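Local coordinates for protein acireductone dioxygenase (Bacillus anthracis, PDB 4QGL) that probably oxidises the acireductone of the methionine salvage pathway with molecular oxygen, giving products that depend on whether iron or nickel is bound, at residues R111-H117 and D155-I161. Numbering follows the deposited sequence.
With CD (cadmium ion), chain C.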
ATOM      1  N   ARG A 111       2.004  -0.596  -3.687  1.00 22.17           N
ATOM      2  CA  ARG A 111       2.381   0.403  -2.696  1.00 21.55           C
ATOM      3  C   ARG A 111       3.313  -0.263  -1.694  1.00 21.18           C
ATOM      4  O   ARG A 111       3.100  -1.421  -1.353  1.00 21.09           O
ATOM      5  CB  ARG A 111       1.136   0.962  -1.964  1.00 21.14           C
ATOM      6  CG  ARG A 111       0.176   1.790  -2.824  1.00 21.23           C
ATOM      7  CD  ARG A 111       0.827   3.071  -3.366  1.00 21.52           C
ATOM      8  NE  ARG A 111      -0.095   3.858  -4.194  1.00 21.77           N
ATOM      9  CZ  ARG A 111      -0.358   3.617  -5.470  1.00 22.10           C
ATOM     10  NH1 ARG A 111       0.232   2.620  -6.104  1.00 22.27           N
ATOM     11  NH2 ARG A 111      -1.210   4.380  -6.114  1.00 22.42           N
ATOM     12  N   PHE A 112       4.348   0.440  -1.239  1.00 20.98           N
ATOM     13  CA  PHE A 112       5.137  -0.047  -0.112  1.00 20.77           C
ATOM     14  C   PHE A 112       5.075   0.959   1.002  1.00 20.48           C
ATOM     15  O   PHE A 112       5.372   2.117   0.783  1.00 20.63           O
ATOM     16  CB  PHE A 112       6.576  -0.252  -0.523  1.00 21.14           C
ATOM     17  CG  PHE A 112       7.528  -0.446   0.631  1.00 21.19           C
ATOM     18  CD1 PHE A 112       7.585  -1.627   1.300  1.00 21.20           C
ATOM     19  CD2 PHE A 112       8.397   0.557   1.004  1.00 21.41           C
ATOM     20  CE1 PHE A 112       8.474  -1.806   2.336  1.00 21.45           C
ATOM     21  CE2 PHE A 112       9.290   0.390   2.037  1.00 21.57           C
ATOM     22  CZ  PHE A 112       9.320  -0.797   2.710  1.00 21.58           C
ATOM     23  N   ILE A 113       4.708   0.554   2.201  1.00 20.14           N
ATOM     24  CA  ILE A 113       4.603   1.548   3.260  1.00 20.00           C
ATOM     25  C   ILE A 113       5.953   1.797   3.920  1.00 20.27           C
ATOM     26  O   ILE A 113       6.635   0.855   4.352  1.00 20.41           O
ATOM     27  CB  ILE A 113       3.592   1.139   4.336  1.00 19.82           C
ATOM     28  CG1 ILE A 113       2.208   0.809   3.730  1.00 19.61           C
ATOM     29  CG2 ILE A 113       3.494   2.216   5.394  1.00 19.94           C
ATOM     30  CD1 ILE A 113       1.821   1.605   2.503  1.00 19.56           C
ATOM     31  N   VAL A 114       6.325   3.069   3.981  1.00 20.43           N
ATOM     32  CA  VAL A 114       7.521   3.490   4.676  1.00 20.79           C
ATOM     33  C   VAL A 114       7.231   3.985   6.063  1.00 20.89           C
ATOM     34  O   VAL A 114       7.910   3.639   6.999  1.00 21.16           O
ATOM     35  CB  VAL A 114       8.245   4.637   3.961  1.00 21.10           C
ATOM     36  CG1 VAL A 114       9.642   4.815   4.565  1.00 21.56           C
ATOM     37  CG2 VAL A 114       8.379   4.388   2.457  1.00 21.11           C
ATOM     38  N   SER A 115       6.224   4.838   6.185  1.00 20.82           N
ATOM     39  CA  SER A 115       5.764   5.339   7.484  1.00 21.03           C
ATOM     40  C   SER A 115       4.253   5.398   7.549  1.00 20.79           C
ATOM     41  O   SER A 115       3.611   5.378   6.514  1.00 20.51           O
ATOM     42  CB  SER A 115       6.316   6.731   7.686  1.00 21.50           C
ATOM     43  OG  SER A 115       7.709   6.665   7.950  1.00 21.84           O
ATOM     44  N   GLY A 116       3.694   5.507   8.764  1.00 21.01           N
ATOM     45  CA  GLY A 116       2.242   5.629   8.998  1.00 20.93           C
ATOM     46  C   GLY A 116       1.477   4.379   8.664  1.00 20.52           C
ATOM     47  O   GLY A 116       1.993   3.275   8.822  1.00 20.45           O
ATOM     48  N   HIS A 117       0.234   4.550   8.195  1.00 20.36           N
ATOM     49  CA  HIS A 117      -0.675   3.398   7.965  1.00 20.10           C
ATOM     50  C   HIS A 117      -1.620   3.586   6.797  1.00 19.85           C
ATOM     51  O   HIS A 117      -1.888   4.712   6.375  1.00 19.97           O
ATOM     52  CB  HIS A 117      -1.528   3.103   9.197  1.00 20.39           C
ATOM     53  CG  HIS A 117      -0.741   2.947  10.459  1.00 20.80           C
ATOM     54  ND1 HIS A 117      -0.367   4.021  11.236  1.00 21.23           N
ATOM     55  CD2 HIS A 117      -0.271   1.848  11.084  1.00 20.96           C
ATOM     56  CE1 HIS A 117       0.314   3.591  12.281  1.00 21.61           C
ATOM     57  NE2 HIS A 117       0.386   2.273  12.212  1.00 21.46           N
ATOM     58  N   ASP A 155      -4.570   7.866  12.623  1.00 25.46           N
ATOM     59  CA  ASP A 155      -3.463   8.804  12.667  1.00 25.56           C
ATOM     60  C   ASP A 155      -3.435   9.663  11.402  1.00 25.10           C
ATOM     61  O   ASP A 155      -2.641  10.608  11.318  1.00 25.28           O
ATOM     62  CB  ASP A 155      -2.108   8.098  12.922  1.00 25.47           C
ATOM     63  CG  ASP A 155      -1.790   7.002  11.889  1.00 24.83           C
ATOM     64  OD1 ASP A 155      -2.755   6.305  11.465  1.00 24.62           O
ATOM     65  OD2 ASP A 155      -0.575   6.841  11.492  1.00 24.74           O
ATOM     66  N   ARG A 156      -4.321   9.345  10.443  1.00 24.43           N
ATOM     67  CA  ARG A 156      -4.480  10.109   9.187  1.00 24.19           C
ATOM     68  C   ARG A 156      -3.124  10.561   8.564  1.00 23.74           C
ATOM     69  O   ARG A 156      -2.960  11.716   8.204  1.00 24.20           O
ATOM     70  CB  ARG A 156      -5.400  11.336   9.375  1.00 25.11           C
ATOM     71  CG  ARG A 156      -6.798  11.086   9.951  1.00 25.57           C
ATOM     72  CD  ARG A 156      -7.835  10.834   8.862  1.00 25.43           C
ATOM     73  NE  ARG A 156      -8.202  12.072   8.149  1.00 26.15           N
ATOM     74  CZ  ARG A 156      -9.029  12.133   7.098  1.00 26.18           C
ATOM     75  NH1 ARG A 156      -9.596  11.031   6.617  1.00 25.68           N
ATOM     76  NH2 ARG A 156      -9.289  13.298   6.521  1.00 26.82           N
ATOM     77  N   GLN A 157      -2.176   9.645   8.420  1.00 22.83           N
ATOM     78  CA  GLN A 157      -0.914   9.971   7.783  1.00 22.56           C
ATOM     79  C   GLN A 157      -0.242   8.727   7.202  1.00 21.72           C
ATOM     80  O   GLN A 157      -0.217   7.670   7.821  1.00 21.52           O
ATOM     81  CB  GLN A 157       0.018  10.652   8.763  1.00 23.05           C
ATOM     82  CG  GLN A 157       0.386   9.741   9.901  1.00 22.96           C
ATOM     83  CD  GLN A 157       1.102  10.468  10.987  1.00 23.62           C
ATOM     84  OE1 GLN A 157       1.395  11.645  10.849  1.00 24.11           O
ATOM     85  NE2 GLN A 157       1.380   9.772  12.088  1.00 23.73           N
ATOM     86  N   VAL A 158       0.294   8.864   6.003  1.00 21.39           N
ATOM     87  CA  VAL A 158       1.027   7.770   5.406  1.00 20.88           C
ATOM     88  C   VAL A 158       2.137   8.303   4.513  1.00 21.07           C
ATOM     89  O   VAL A 158       1.988   9.345   3.844  1.00 21.43           O
ATOM     90  CB  VAL A 158       0.056   6.819   4.656  1.00 20.41           C
ATOM     91  CG1 VAL A 158      -0.327   7.341   3.290  1.00 20.48           C
ATOM     92  CG2 VAL A 158       0.659   5.454   4.510  1.00 20.07           C
ATOM     93  N   VAL A 159       3.264   7.596   4.524  1.00 20.94           N
ATOM     94  CA  VAL A 159       4.317   7.750   3.490  1.00 21.09           C
ATOM     95  C   VAL A 159       4.493   6.435   2.755  1.00 20.75           C
ATOM     96  O   VAL A 159       4.593   5.409   3.392  1.00 20.49           O
ATOM     97  CB  VAL A 159       5.666   8.167   4.071  1.00 21.48           C
ATOM     98  CG1 VAL A 159       6.707   8.234   2.980  1.00 21.70           C
ATOM     99  CG2 VAL A 159       5.592   9.531   4.702  1.00 22.01           C
ATOM    100  N   ALA A 160       4.534   6.494   1.417  1.00 20.89           N
ATOM    101  CA  ALA A 160       4.585   5.314   0.534  1.00 20.73           C
ATOM    102  C   ALA A 160       5.405   5.520  -0.727  1.00 21.22           C
ATOM    103  O   ALA A 160       5.526   6.612  -1.256  1.00 21.64           O
ATOM    104  CB  ALA A 160       3.167   4.924   0.116  1.00 20.44           C
ATOM    105  N   ILE A 161       5.894   4.416  -1.230  1.00 21.44           N
ATOM    106  CA  ILE A 161       6.450   4.363  -2.550  1.00 22.20           C
ATOM    107  C   ILE A 161       5.391   3.772  -3.471  1.00 22.58           C
ATOM    108  O   ILE A 161       4.818   2.758  -3.156  1.00 22.30           O
ATOM    109  CB  ILE A 161       7.710   3.484  -2.598  1.00 22.30           C
ATOM    110  CG1 ILE A 161       8.737   3.985  -1.598  1.00 22.40           C
ATOM    111  CG2 ILE A 161       8.295   3.539  -3.982  1.00 22.88           C
ATOM    112  CD1 ILE A 161       9.916   3.049  -1.412  1.00 22.62           C
TER
HETATM  113 CD    CD C 202       1.375   0.257  13.631  1.00 33.72          CD
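Val-159 O is gripped by two successive amides across the strands: Val-114 N at 3.0 Å and Ser-115 N at 3.3 Å, both reaching it from the same face of its carbonyl plane. Two residues thus face one, and the antiparallel register slips by a residue just where the segment 111-117 turns its corner, at Val-114 and Ser-115. Before the bulge, Phe-112 and Ile-161 form a hydrogen-bonded pair, each amide donating to the other's carbonyl oxygen; beyond it, Val-159 N returns a bond to Ser-115 O and His-117 N donates to Gln-157 O. The side chains of Phe-112 and Ile-161 lie side by side, pointing the same way, CD2 of the ring 3.8 Å from the isoleucine CD1, and Trp-37 stacks on the same ring. With CG1 anti to the backbone N (chi1 177°), Val-159 lays this methyl 4.0 Å from Val-114 CB. Gly-116, the non-hydrogen-bonded partner of Val-158, takes a positive phi (68°), its CA in a CH...O contact with Gln-157 O. The loop end is polar. His-117 ND1 donates to Asp-155 OD2 at 2.8 Å, in the imidazole plane but from above the carboxylate, the two planes standing 72° apart. This bond should fix the ring's rotation and, through the carboxylate's charge, probably raise the electron density at NE2, which binds a cadmium ion at 2.7 Å together with Gly-1 and Glu-135. That ion is distinct from the one held by His-103, His-105, Glu-109 and His-148; Arg-111, whose side chain approaches Glu-109, is predicted to help generate the substrate dianion. The pairing is a classic beta bulge, here at a corner where the chain leaves one antiparallel sheet of the cupin fold and enters the other.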